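Local coordinates for protein riboflavin kinase, putative (Trypanosoma brucei, PDB 3BNW) that probably phosphorylates riboflavin with ATP to give FMN, the flavokinase step of flavin cofactor synthesis, at residues L20-H26 with Y112-I118; N57-W63 with L121-M127. All blocks are in the same frame, centred on the assembly; numbering follows the deposited sequence.

Contact 1: residues L20-H26 with Y112-I118; sequences LRGKVVH and YGAVVKI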
ATOM      1  N   LEU A  20       6.259   4.658   3.735  1.00 24.19           N
ATOM      2  CA  LEU A  20       5.635   5.765   3.018  1.00 24.22           C
ATOM      3  C   LEU A  20       4.488   6.323   3.834  1.00 23.91           C
ATOM      4  O   LEU A  20       3.633   5.570   4.304  1.00 24.39           O
ATOM      5  CB  LEU A  20       5.144   5.301   1.641  1.00 24.21           C
ATOM      6  CG  LEU A  20       4.530   6.339   0.689  1.00 24.43           C
ATOM      7  CD1 LEU A  20       5.425   7.560   0.512  1.00 23.86           C
ATOM      8  CD2 LEU A  20       4.228   5.700  -0.677  1.00 24.74           C
ATOM      9  N   ARG A  21       4.483   7.639   4.017  1.00 23.67           N
ATOM     10  CA  ARG A  21       3.414   8.321   4.751  1.00 23.48           C
ATOM     11  C   ARG A  21       2.847   9.425   3.872  1.00 23.50           C
ATOM     12  O   ARG A  21       3.603  10.215   3.307  1.00 23.67           O
ATOM     13  CB  ARG A  21       3.944   8.915   6.064  1.00 23.37           C
ATOM     14  CG  ARG A  21       2.895   9.704   6.865  1.00 23.61           C
ATOM     15  CD  ARG A  21       3.445  10.234   8.192  1.00 23.13           C
ATOM     16  NE  ARG A  21       4.631  11.083   8.012  1.00 22.25           N
ATOM     17  CZ  ARG A  21       5.867  10.787   8.417  1.00 21.61           C
ATOM     18  NH1 ARG A  21       6.131   9.653   9.059  1.00 21.62           N
ATOM     19  NH2 ARG A  21       6.856  11.642   8.188  1.00 21.65           N
ATOM     20  N   GLY A  22       1.523   9.477   3.758  1.00 23.30           N
ATOM     21  CA  GLY A  22       0.860  10.498   2.951  1.00 23.38           C
ATOM     22  C   GLY A  22      -0.643  10.493   3.146  1.00 23.52           C
ATOM     23  O   GLY A  22      -1.196   9.541   3.686  1.00 23.62           O
ATOM     24  N   LYS A  23      -1.301  11.560   2.699  1.00 23.78           N
ATOM     25  CA  LYS A  23      -2.755  11.682   2.814  1.00 24.13           C
ATOM     26  C   LYS A  23      -3.507  10.913   1.719  1.00 24.15           C
ATOM     27  O   LYS A  23      -3.025  10.771   0.594  1.00 23.87           O
ATOM     28  CB  LYS A  23      -3.176  13.157   2.795  1.00 24.17           C
ATOM     29  CG  LYS A  23      -2.675  13.948   3.993  1.00 24.36           C
ATOM     30  CD  LYS A  23      -3.628  15.061   4.383  1.00 24.41           C
ATOM     31  CE  LYS A  23      -3.005  15.965   5.438  1.00 24.63           C
ATOM     32  NZ  LYS A  23      -4.010  16.838   6.107  1.00 25.18           N
ATOM     33  N   VAL A  24      -4.692  10.419   2.073  1.00 24.36           N
ATOM     34  CA  VAL A  24      -5.567   9.732   1.128  1.00 24.81           C
ATOM     35  C   VAL A  24      -6.306  10.774   0.286  1.00 25.09           C
ATOM     36  O   VAL A  24      -7.026  11.621   0.831  1.00 25.74           O
ATOM     37  CB  VAL A  24      -6.593   8.826   1.854  1.00 24.84           C
ATOM     38  CG1 VAL A  24      -7.476   8.094   0.847  1.00 24.09           C
ATOM     39  CG2 VAL A  24      -5.879   7.829   2.765  1.00 24.74           C
ATOM     40  N   VAL A  25      -6.124  10.703  -1.033  1.00 25.19           N
ATOM     41  CA  VAL A  25      -6.715  11.656  -1.975  1.00 25.32           C
ATOM     42  C   VAL A  25      -7.498  10.940  -3.078  1.00 26.06           C
ATOM     43  O   VAL A  25      -7.448   9.713  -3.195  1.00 26.40           O
ATOM     44  CB  VAL A  25      -5.632  12.543  -2.624  1.00 25.19           C
ATOM     45  CG1 VAL A  25      -4.871  13.318  -1.559  1.00 24.48           C
ATOM     46  CG2 VAL A  25      -4.675  11.704  -3.465  1.00 24.57           C
ATOM     47  N   HIS A  26      -8.221  11.714  -3.883  1.00 26.68           N
ATOM     48  CA  HIS A  26      -8.979  11.175  -5.014  1.00 26.73           C
ATOM     49  C   HIS A  26      -8.066  10.954  -6.216  1.00 26.72           C
ATOM     50  O   HIS A  26      -8.507  10.483  -7.267  1.00 27.05           O
ATOM     51  CB  HIS A  26     -10.120  12.120  -5.392  1.00 26.82           C
ATOM     52  CG  HIS A  26     -11.166  12.258  -4.330  1.00 27.14           C
ATOM     53  ND1 HIS A  26     -11.012  13.077  -3.232  1.00 27.58           N
ATOM     54  CD2 HIS A  26     -12.388  11.686  -4.203  1.00 27.69           C
ATOM     55  CE1 HIS A  26     -12.091  13.002  -2.473  1.00 27.41           C
ATOM     56  NE2 HIS A  26     -12.942  12.165  -3.040  1.00 27.58           N
ATOM     57  N   TYR A 112     -10.938   9.634   2.874  1.00 28.02           N
ATOM     58  CA  TYR A 112     -10.239  10.669   2.120  1.00 27.50           C
ATOM     59  C   TYR A 112      -9.823  11.796   3.057  1.00 26.92           C
ATOM     60  O   TYR A 112     -10.631  12.285   3.846  1.00 26.75           O
ATOM     61  CB  TYR A 112     -11.124  11.212   0.997  1.00 27.44           C
ATOM     62  CG  TYR A 112     -11.355  10.215  -0.110  1.00 27.58           C
ATOM     63  CD1 TYR A 112     -10.370   9.966  -1.057  1.00 27.81           C
ATOM     64  CD2 TYR A 112     -12.556   9.517  -0.211  1.00 27.82           C
ATOM     65  CE1 TYR A 112     -10.570   9.046  -2.074  1.00 27.91           C
ATOM     66  CE2 TYR A 112     -12.766   8.594  -1.226  1.00 27.58           C
ATOM     67  CZ  TYR A 112     -11.768   8.365  -2.156  1.00 27.55           C
ATOM     68  OH  TYR A 112     -11.957   7.454  -3.170  1.00 27.64           O
ATOM     69  N   GLY A 113      -8.556  12.197   2.965  1.00 26.38           N
ATOM     70  CA  GLY A 113      -7.996  13.211   3.861  1.00 25.87           C
ATOM     71  C   GLY A 113      -7.390  12.631   5.129  1.00 25.10           C
ATOM     72  O   GLY A 113      -6.902  13.374   5.977  1.00 25.32           O
ATOM     73  N   ALA A 114      -7.431  11.306   5.259  1.00 24.22           N
ATOM     74  CA  ALA A 114      -6.806  10.613   6.375  1.00 23.49           C
ATOM     75  C   ALA A 114      -5.355  10.343   6.033  1.00 23.10           C
ATOM     76  O   ALA A 114      -5.012  10.157   4.865  1.00 23.15           O
ATOM     77  CB  ALA A 114      -7.523   9.305   6.657  1.00 23.37           C
ATOM     78  N   VAL A 115      -4.501  10.326   7.049  1.00 22.57           N
ATOM     79  CA  VAL A 115      -3.101   9.992   6.842  1.00 22.13           C
ATOM     80  C   VAL A 115      -2.963   8.472   6.806  1.00 21.87           C
ATOM     81  O   VAL A 115      -3.419   7.766   7.698  1.00 21.49           O
ATOM     82  CB  VAL A 115      -2.185  10.593   7.937  1.00 22.19           C
ATOM     83  CG1 VAL A 115      -0.726  10.237   7.664  1.00 21.35           C
ATOM     84  CG2 VAL A 115      -2.357  12.106   8.004  1.00 21.20           C
ATOM     85  N   VAL A 116      -2.350   7.974   5.748  1.00 22.20           N
ATOM     86  CA  VAL A 116      -2.071   6.556   5.642  1.00 22.73           C
ATOM     87  C   VAL A 116      -0.567   6.355   5.748  1.00 22.76           C
ATOM     88  O   VAL A 116       0.216   7.107   5.167  1.00 23.08           O
ATOM     89  CB  VAL A 116      -2.616   5.944   4.324  1.00 22.67           C
ATOM     90  CG1 VAL A 116      -2.040   6.653   3.113  1.00 23.02           C
ATOM     91  CG2 VAL A 116      -2.299   4.461   4.263  1.00 23.18           C
ATOM     92  N   LYS A 117      -0.174   5.348   6.516  1.00 22.70           N
ATOM     93  CA  LYS A 117       1.216   4.984   6.658  1.00 22.91           C
ATOM     94  C   LYS A 117       1.338   3.547   6.201  1.00 22.68           C
ATOM     95  O   LYS A 117       0.548   2.711   6.620  1.00 22.80           O
ATOM     96  CB  LYS A 117       1.644   5.118   8.122  1.00 23.16           C
ATOM     97  CG  LYS A 117       1.509   6.523   8.687  1.00 22.96           C
ATOM     98  CD  LYS A 117       1.781   6.551  10.183  1.00 23.09           C
ATOM     99  CE  LYS A 117       1.218   7.814  10.839  1.00 22.55           C
ATOM    100  NZ  LYS A 117       1.400   7.813  12.317  1.00 22.27           N
ATOM    101  N   ILE A 118       2.301   3.261   5.329  1.00 22.88           N
ATOM    102  CA  ILE A 118       2.514   1.885   4.875  1.00 23.30           C
ATOM    103  C   ILE A 118       3.986   1.490   4.926  1.00 23.52           C
ATOM    104  O   ILE A 118       4.869   2.315   4.693  1.00 23.70           O
ATOM    105  CB  ILE A 118       1.934   1.623   3.446  1.00 23.09           C
ATOM    106  CG1 ILE A 118       2.538   2.573   2.411  1.00 23.88           C
ATOM    107  CG2 ILE A 118       0.411   1.763   3.446  1.00 22.77           C
ATOM    108  CD1 ILE A 118       2.298   2.140   0.969  1.00 23.82           C
TER
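His26 lies flat over one face of the Tyr112 ring, the two centroids 3.9 Å apart and the planes within 5° of parallel. The tyrosine carries a second neighbour in its own plane, where Val25 O meets the ring edge at CE1, 3.4 Å away. Next to this stack Val24 leans toward the other segment and splits its two methyls: CG1, anti to the backbone N (chi1 -179°), touches Tyr112 CD1, while CG2 crosses to Val116 CG1 at 4.0 Å. On the face of the sheet that carries Arg21, Val115 and Lys117, the aliphatic stem of Arg21 runs alongside both neighbours, its CG 3.7 Å from Val115 CG1. The charged ends bond to backbone carbonyls outside the two segments, Arg21 NH2 to Thr171 O and Lys117 NZ to Phe165 O.

Antiparallel backbone bonding sets the register of these side chains. Leu20 pairs with Ile118 and Gly22 with Val116, each pair joined by two N-H...O bonds. Beyond the start of strand 115-118, Ala114 O accepts Val24 N at 2.8 Å, and Gly113 N reaches Val24 O at 2.7 Å. Gly113 has a positive phi of 90°, a backbone conformation that calls for glycine. Strand 58-69 hydrogen-bonds to the other edge of 115-118, and Leu20 packs on helix 46-52. Backbone bonds thus carry the mostly buried part of the pairing, and a ring stack forms where its end is more exposed.

Contact 2: residues N57-W63 with L121-M127; sequences NLVVYGW and LGEIRSM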
ATOM      1  N   ASN A  57       5.345   0.017 -11.941  1.00 25.74           N
ATOM      2  CA  ASN A  57       4.876  -1.113 -12.755  1.00 24.73           C
ATOM      3  C   ASN A  57       4.688  -2.376 -11.917  1.00 24.28           C
ATOM      4  O   ASN A  57       4.772  -3.482 -12.436  1.00 24.01           O
ATOM      5  CB  ASN A  57       5.814  -1.373 -13.952  1.00 24.45           C
ATOM      6  CG  ASN A  57       5.137  -2.132 -15.093  1.00 23.55           C
ATOM      7  OD1 ASN A  57       5.726  -3.038 -15.679  1.00 21.67           O
ATOM      8  ND2 ASN A  57       3.904  -1.758 -15.416  1.00 22.62           N
ATOM      9  N   LEU A  58       4.405  -2.203 -10.625  1.00 24.10           N
ATOM     10  CA  LEU A  58       4.301  -3.327  -9.688  1.00 23.60           C
ATOM     11  C   LEU A  58       3.074  -3.266  -8.798  1.00 22.72           C
ATOM     12  O   LEU A  58       2.586  -2.184  -8.466  1.00 22.45           O
ATOM     13  CB  LEU A  58       5.518  -3.365  -8.762  1.00 23.71           C
ATOM     14  CG  LEU A  58       6.900  -3.473  -9.384  1.00 24.25           C
ATOM     15  CD1 LEU A  58       7.952  -3.359  -8.272  1.00 25.02           C
ATOM     16  CD2 LEU A  58       7.053  -4.771 -10.175  1.00 23.55           C
ATOM     17  N   VAL A  59       2.602  -4.448  -8.407  1.00 22.46           N
ATOM     18  CA  VAL A  59       1.682  -4.607  -7.282  1.00 21.89           C
ATOM     19  C   VAL A  59       2.511  -5.093  -6.094  1.00 22.26           C
ATOM     20  O   VAL A  59       3.204  -6.115  -6.189  1.00 22.61           O
ATOM     21  CB  VAL A  59       0.580  -5.646  -7.553  1.00 21.73           C
ATOM     22  CG1 VAL A  59      -0.324  -5.784  -6.328  1.00 19.86           C
ATOM     23  CG2 VAL A  59      -0.224  -5.270  -8.790  1.00 20.20           C
ATOM     24  N   VAL A  60       2.447  -4.355  -4.987  1.00 22.14           N
ATOM     25  CA  VAL A  60       3.262  -4.649  -3.806  1.00 21.73           C
ATOM     26  C   VAL A  60       2.370  -4.930  -2.608  1.00 21.48           C
ATOM     27  O   VAL A  60       1.166  -4.738  -2.677  1.00 20.82           O
ATOM     28  CB  VAL A  60       4.236  -3.486  -3.468  1.00 21.45           C
ATOM     29  CG1 VAL A  60       5.195  -3.250  -4.628  1.00 21.78           C
ATOM     30  CG2 VAL A  60       3.477  -2.215  -3.106  1.00 19.52           C
ATOM     31  N   TYR A  61       2.982  -5.381  -1.515  1.00 21.39           N
ATOM     32  CA  TYR A  61       2.256  -5.749  -0.313  1.00 20.97           C
ATOM     33  C   TYR A  61       3.018  -5.371   0.952  1.00 20.81           C
ATOM     34  O   TYR A  61       4.220  -5.112   0.915  1.00 21.06           O
ATOM     35  CB  TYR A  61       1.963  -7.252  -0.328  1.00 21.10           C
ATOM     36  CG  TYR A  61       3.186  -8.141  -0.240  1.00 21.04           C
ATOM     37  CD1 TYR A  61       3.674  -8.564   0.995  1.00 21.94           C
ATOM     38  CD2 TYR A  61       3.852  -8.562  -1.381  1.00 20.77           C
ATOM     39  CE1 TYR A  61       4.795  -9.376   1.088  1.00 21.32           C
ATOM     40  CE2 TYR A  61       4.971  -9.379  -1.297  1.00 21.05           C
ATOM     41  CZ  TYR A  61       5.439  -9.782  -0.056  1.00 20.88           C
ATOM     42  OH  TYR A  61       6.552 -10.594   0.044  1.00 20.79           O
ATOM     43  N   GLY A  62       2.308  -5.350   2.077  1.00 20.63           N
ATOM     44  CA  GLY A  62       2.925  -5.063   3.370  1.00 20.19           C
ATOM     45  C   GLY A  62       1.905  -4.724   4.434  1.00 19.88           C
ATOM     46  O   GLY A  62       0.754  -5.137   4.350  1.00 19.36           O
ATOM     47  N   TRP A  63       2.335  -3.958   5.434  1.00 20.10           N
ATOM     48  CA  TRP A  63       1.471  -3.537   6.536  1.00 20.04           C
ATOM     49  C   TRP A  63       1.164  -2.058   6.422  1.00 20.22           C
ATOM     50  O   TRP A  63       2.026  -1.279   6.032  1.00 20.65           O
ATOM     51  CB  TRP A  63       2.155  -3.784   7.877  1.00 19.99           C
ATOM     52  CG  TRP A  63       2.395  -5.215   8.174  1.00 19.42           C
ATOM     53  CD1 TRP A  63       3.572  -5.881   8.065  1.00 19.18           C
ATOM     54  CD2 TRP A  63       1.433  -6.165   8.642  1.00 19.06           C
ATOM     55  NE1 TRP A  63       3.407  -7.190   8.433  1.00 19.56           N
ATOM     56  CE2 TRP A  63       2.102  -7.394   8.789  1.00 18.68           C
ATOM     57  CE3 TRP A  63       0.070  -6.096   8.950  1.00 19.74           C
ATOM     58  CZ2 TRP A  63       1.459  -8.552   9.232  1.00 19.07           C
ATOM     59  CZ3 TRP A  63      -0.573  -7.250   9.390  1.00 19.70           C
ATOM     60  CH2 TRP A  63       0.127  -8.462   9.528  1.00 19.25           C
ATOM     61  N   LEU A 121       6.779  -4.429   1.969  1.00 23.57           N
ATOM     62  CA  LEU A 121       7.728  -5.495   2.279  1.00 23.25           C
ATOM     63  C   LEU A 121       8.063  -6.384   1.086  1.00 23.86           C
ATOM     64  O   LEU A 121       9.056  -7.108   1.123  1.00 24.13           O
ATOM     65  CB  LEU A 121       7.195  -6.348   3.431  1.00 23.04           C
ATOM     66  CG  LEU A 121       7.111  -5.612   4.776  1.00 22.50           C
ATOM     67  CD1 LEU A 121       6.226  -6.362   5.758  1.00 21.52           C
ATOM     68  CD2 LEU A 121       8.498  -5.391   5.352  1.00 21.78           C
ATOM     69  N   GLY A 122       7.256  -6.348   0.028  1.00 24.38           N
ATOM     70  CA  GLY A 122       7.589  -7.124  -1.164  1.00 24.45           C
ATOM     71  C   GLY A 122       6.677  -6.906  -2.352  1.00 24.77           C
ATOM     72  O   GLY A 122       5.659  -6.205  -2.264  1.00 24.95           O
ATOM     73  N   GLU A 123       7.036  -7.559  -3.454  1.00 24.27           N
ATOM     74  CA  GLU A 123       6.325  -7.429  -4.720  1.00 24.00           C
ATOM     75  C   GLU A 123       5.597  -8.714  -5.112  1.00 23.94           C
ATOM     76  O   GLU A 123       6.113  -9.815  -4.922  1.00 23.52           O
ATOM     77  CB  GLU A 123       7.304  -7.026  -5.817  1.00 24.08           C
ATOM     78  CG  GLU A 123       8.418  -8.029  -6.093  1.00 23.49           C
ATOM     79  CD  GLU A 123       9.545  -7.419  -6.879  1.00 24.16           C
ATOM     80  OE1 GLU A 123       9.374  -6.281  -7.358  1.00 23.95           O
ATOM     81  OE2 GLU A 123      10.608  -8.067  -7.012  1.00 25.97           O
ATOM     82  N   ILE A 124       4.397  -8.556  -5.667  1.00 24.12           N
ATOM     83  CA  ILE A 124       3.562  -9.689  -6.067  1.00 24.28           C
ATOM     84  C   ILE A 124       3.770 -10.008  -7.549  1.00 24.56           C
ATOM     85  O   ILE A 124       4.063 -11.147  -7.919  1.00 25.08           O
ATOM     86  CB  ILE A 124       2.065  -9.398  -5.811  1.00 24.36           C
ATOM     87  CG1 ILE A 124       1.836  -9.054  -4.330  1.00 24.29           C
ATOM     88  CG2 ILE A 124       1.210 -10.583  -6.245  1.00 23.87           C
ATOM     89  CD1 ILE A 124       0.381  -8.883  -3.930  1.00 23.71           C
ATOM     90  N   ARG A 125       3.637  -8.980  -8.382  1.00 24.25           N
ATOM     91  CA  ARG A 125       3.692  -9.123  -9.829  1.00 23.70           C
ATOM     92  C   ARG A 125       3.761  -7.730 -10.444  1.00 24.05           C
ATOM     93  O   ARG A 125       3.629  -6.731  -9.734  1.00 23.39           O
ATOM     94  CB  ARG A 125       2.422  -9.813 -10.315  1.00 23.90           C
ATOM     95  CG  ARG A 125       1.167  -9.031  -9.947  1.00 23.14           C
ATOM     96  CD  ARG A 125      -0.088  -9.823 -10.084  1.00 22.95           C
ATOM     97  NE  ARG A 125      -1.258  -9.016  -9.722  1.00 23.07           N
ATOM     98  CZ  ARG A 125      -1.847  -8.135 -10.533  1.00 22.80           C
ATOM     99  NH1 ARG A 125      -1.360  -7.897 -11.742  1.00 23.60           N
ATOM    100  NH2 ARG A 125      -2.918  -7.464 -10.126  1.00 21.47           N
ATOM    101  N   SER A 126       3.939  -7.670 -11.762  1.00 24.65           N
ATOM    102  CA  SER A 126       3.736  -6.426 -12.502  1.00 25.11           C
ATOM    103  C   SER A 126       2.240  -6.158 -12.634  1.00 25.70           C
ATOM    104  O   SER A 126       1.426  -7.074 -12.542  1.00 25.43           O
ATOM    105  CB  SER A 126       4.367  -6.485 -13.892  1.00 24.98           C
ATOM    106  OG  SER A 126       3.781  -7.505 -14.667  1.00 25.39           O
ATOM    107  N   MET A 127       1.890  -4.897 -12.854  1.00 26.50           N
ATOM    108  CA  MET A 127       0.495  -4.494 -12.973  1.00 27.07           C
ATOM    109  C   MET A 127      -0.204  -5.178 -14.140  1.00 27.21           C
ATOM    110  O   MET A 127      -1.380  -5.526 -14.039  1.00 27.32           O
ATOM    111  CB  MET A 127       0.388  -2.973 -13.099  1.00 27.13           C
ATOM    112  CG  MET A 127       0.607  -2.257 -11.767  1.00 27.72           C
ATOM    113  SD  MET A 127       0.608  -0.462 -11.889  1.00 27.85           S
ATOM    114  CE  MET A 127      -0.803  -0.163 -12.939  1.00 30.18           C
TER
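With chi1 at 66°, Tyr61 places CG between its backbone N and carbonyl carbon, which swings the ring across to Gly122; Arg125 CG takes the same position (chi1 59°), and the chain, extended from CG to NE, brings its guanidinium to Val59. Gly122 lies over one face of the phenol, its CA 3.6 Å from Tyr61 CZ, a close approach that depends on Gly122 having no side chain. Ile124 CG1 adds an apolar contact to Tyr61 CD2 at 3.6 Å, and its CD1 reaches Val59 CG1. The other methyl, Val59 CG2, sits over the centre of one guanidinium face, 3.7 Å from Arg125 CZ. Polar ends find partners farther out: Arg125 NE forms a salt bridge with Asp143 of helix 133-151, and Tyr61 OH bonds to Gln11. At the end of the pairing Leu121 CD1 comes within 3.5 Å of Trp63 CD1.

The backbones are antiparallel but irregular. Val59 N bonds to Arg125 O at 2.8 Å and Ile124 N to Val59 O. Val59 pairs with Arg125 but Val60 with Glu123, a one-residue shift that marks a beta bulge. Tyr61 O takes Leu121 N at 2.9 Å and, weakly, Gly122 N. Leu121 and Gly122 thus both face Tyr61 in a second, classic bulge, set in the curled antiparallel sheet of the riboflavin kinase fold, with helix 133-151 packed against Tyr61 and Ile124.

Overall arrangement
Strand 115-126 serves both contacts, meeting strand 18-25 through its first half in contact 1 and strand 58-69 through its second half in contact 2. Their centres are about 18 Å apart, on opposite sides of the chain's centre, and they touch where Ile118 CB packs against Trp63 O. Each is partly buried. Contact 1 keeps regular pairing through 20-23 and 115-118 and ends in an aromatic stack near the surface; contact 2 is broken by bulges, and its flat groups pack on backbone and methyl instead of on each other. Each has a helix against it, 46-52 at contact 1 and 133-151 at contact 2, and contact 2 adds a salt bridge to its helix.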